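Local coordinates for protein excinuclease ABC, subunit A. (Deinococcus radiodurans, PDB 2VF7) that binds DNA, zinc and adenine nucleotides as a UvrA-family ABC protein and probably takes part in recognising DNA damage for excision repair, at residues Glu680-Lys684 / Phe700-Glu704. The protein carries 1 engineered substitution. Numbering follows the deposited sequence.
Sequences EYRGK and FFADE
Tyr681, first residue of a type I' beta turn ending at Lys684, reaches Glu704, the N-cap residue of helix 705-716; the contact joins this turn to the loop after helix 694-700, at the surface and away from the nucleotide and zinc sites. A chi1 of 167° turns the Tyr681 ring away from its own backbone N and past Phe700, Tyr681 CE2 lying 3.9 Å from Phe700 CE1, and its OH gives a weak hydrogen bond to Glu704 OE2. Tyr681, Phe701 and Glu704 also touch Leu615 of helix 609-617. Next along the turn, the guanidinium of Arg682 stacks flat on one face of Phe700, planes 9° apart, a cation-pi contact with Arg682 CZ 4.1 Å from the centroid of the Phe700 ring. Arg682 NH1 and NH2 both donate to Phe700 O, at 3.0 and 2.6 Å. Arg682 NH2 also bonds Tyr681 OH in the guanidinium plane and forms a salt bridge with Glu704 OE1 (3.0 Å). Were Phe700 an alanine, the guanidinium would lose its flat support and a gap would probably open beside Lys684, its chain freer to move. Across the opposite face, Lys684 CE makes a CH-pi contact 4.0 Å from the centroid of the Phe700 ring.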
loop_
_atom_site.group_PDB
_atom_site.type_symbol
_atom_site.label_atom_id
_atom_site.label_comp_id
_atom_site.label_asym_id
_atom_site.label_seq_id
_atom_site.Cartn_x
_atom_site.Cartn_y
_atom_site.Cartn_z
ATOM N N GLU A 680 -16.993 41.346 -7.639
ATOM C CA GLU A 680 -18.054 41.081 -6.668
ATOM C C GLU A 680 -19.444 41.570 -7.086
ATOM O O GLU A 680 -19.637 42.741 -7.452
ATOM C CB GLU A 680 -17.701 41.679 -5.313
ATOM C CG GLU A 680 -16.437 41.151 -4.674
ATOM C CD GLU A 680 -16.025 41.994 -3.472
ATOM O OE1 GLU A 680 -16.507 43.130 -3.346
ATOM O OE2 GLU A 680 -15.228 41.522 -2.643
ATOM N N TYR A 681 -20.403 40.656 -7.023
ATOM C CA TYR A 681 -21.835 40.963 -7.121
ATOM C C TYR A 681 -22.390 41.071 -5.705
ATOM O O TYR A 681 -22.420 40.073 -4.961
ATOM C CB TYR A 681 -22.574 39.863 -7.898
ATOM C CG TYR A 681 -24.091 39.908 -7.791
ATOM C CD1 TYR A 681 -24.841 40.903 -8.433
ATOM C CD2 TYR A 681 -24.781 38.944 -7.063
ATOM C CE1 TYR A 681 -26.237 40.941 -8.334
ATOM C CE2 TYR A 681 -26.159 38.975 -6.967
ATOM C CZ TYR A 681 -26.875 39.969 -7.602
ATOM O OH TYR A 681 -28.239 39.963 -7.486
ATOM N N ARG A 682 -22.805 42.282 -5.346
ATOM C CA ARG A 682 -23.355 42.609 -4.030
ATOM C C ARG A 682 -22.469 42.177 -2.871
ATOM O O ARG A 682 -22.945 41.538 -1.922
ATOM C CB ARG A 682 -24.776 42.049 -3.865
ATOM C CG ARG A 682 -25.883 42.893 -4.484
ATOM C CD ARG A 682 -27.205 42.488 -3.856
ATOM N NE ARG A 682 -27.771 41.298 -4.482
ATOM C CZ ARG A 682 -28.541 40.405 -3.858
ATOM N NH1 ARG A 682 -28.824 40.531 -2.567
ATOM N NH2 ARG A 682 -29.023 39.365 -4.535
ATOM N N GLY A 683 -21.185 42.529 -2.957
ATOM C CA GLY A 683 -20.201 42.246 -1.902
ATOM C C GLY A 683 -19.802 40.786 -1.708
ATOM O O GLY A 683 -19.200 40.446 -0.684
ATOM N N LYS A 684 -20.137 39.933 -2.686
ATOM C CA LYS A 684 -19.727 38.525 -2.715
ATOM C C LYS A 684 -18.967 38.167 -4.000
ATOM O O LYS A 684 -19.421 38.505 -5.089
ATOM C CB LYS A 684 -20.968 37.632 -2.640
ATOM C CG LYS A 684 -21.707 37.678 -1.314
ATOM C CD LYS A 684 -22.396 36.350 -1.006
ATOM C CE LYS A 684 -23.193 36.443 0.309
ATOM N NZ LYS A 684 -22.420 37.136 1.385
ATOM N N PHE A 700 -30.048 35.553 0.179
ATOM C CA PHE A 700 -29.282 36.432 -0.694
ATOM C C PHE A 700 -29.934 36.664 -2.075
ATOM O O PHE A 700 -29.834 37.756 -2.643
ATOM C CB PHE A 700 -27.848 35.884 -0.809
ATOM C CG PHE A 700 -26.890 36.796 -1.523
ATOM C CD1 PHE A 700 -26.436 36.480 -2.813
ATOM C CD2 PHE A 700 -26.432 37.962 -0.916
ATOM C CE1 PHE A 700 -25.554 37.324 -3.490
ATOM C CE2 PHE A 700 -25.547 38.791 -1.579
ATOM C CZ PHE A 700 -25.110 38.480 -2.872
ATOM N N PHE A 701 -30.620 35.644 -2.582
ATOM C CA PHE A 701 -31.235 35.671 -3.914
ATOM C C PHE A 701 -32.745 35.795 -3.895
ATOM O O PHE A 701 -33.390 35.489 -4.899
ATOM C CB PHE A 701 -30.905 34.398 -4.676
ATOM C CG PHE A 701 -29.483 34.310 -5.115
ATOM C CD1 PHE A 701 -28.651 33.317 -4.605
ATOM C CD2 PHE A 701 -28.969 35.220 -6.032
ATOM C CE1 PHE A 701 -27.316 33.227 -5.024
ATOM C CE2 PHE A 701 -27.652 35.151 -6.448
ATOM C CZ PHE A 701 -26.825 34.147 -5.946
ATOM N N ALA A 702 -33.298 36.224 -2.759
ATOM C CA ALA A 702 -34.734 36.416 -2.570
ATOM C C ALA A 702 -35.453 37.100 -3.736
ATOM O O ALA A 702 -36.584 36.750 -4.058
ATOM C CB ALA A 702 -34.975 37.197 -1.297
ATOM N N ASP A 703 -34.800 38.079 -4.357
ATOM C CA ASP A 703 -35.425 38.874 -5.408
ATOM C C ASP A 703 -34.977 38.520 -6.834
ATOM O O ASP A 703 -35.322 39.226 -7.789
ATOM C CB ASP A 703 -35.234 40.369 -5.120
ATOM C CG ASP A 703 -36.199 40.884 -4.058
ATOM O OD1 ASP A 703 -35.766 41.677 -3.183
ATOM O OD2 ASP A 703 -37.396 40.500 -4.101
ATOM N N GLU A 704 -34.221 37.430 -6.969
ATOM C CA GLU A 704 -33.859 36.868 -8.280
ATOM C C GLU A 704 -34.693 35.624 -8.447
ATOM O O GLU A 704 -34.375 34.570 -7.901
ATOM C CB GLU A 704 -32.381 36.502 -8.373
ATOM C CG GLU A 704 -31.535 36.997 -7.227
ATOM C CD GLU A 704 -31.327 38.476 -7.262
ATOM O OE1 GLU A 704 -31.527 39.134 -6.227
ATOM O OE2 GLU A 704 -30.977 38.987 -8.333
#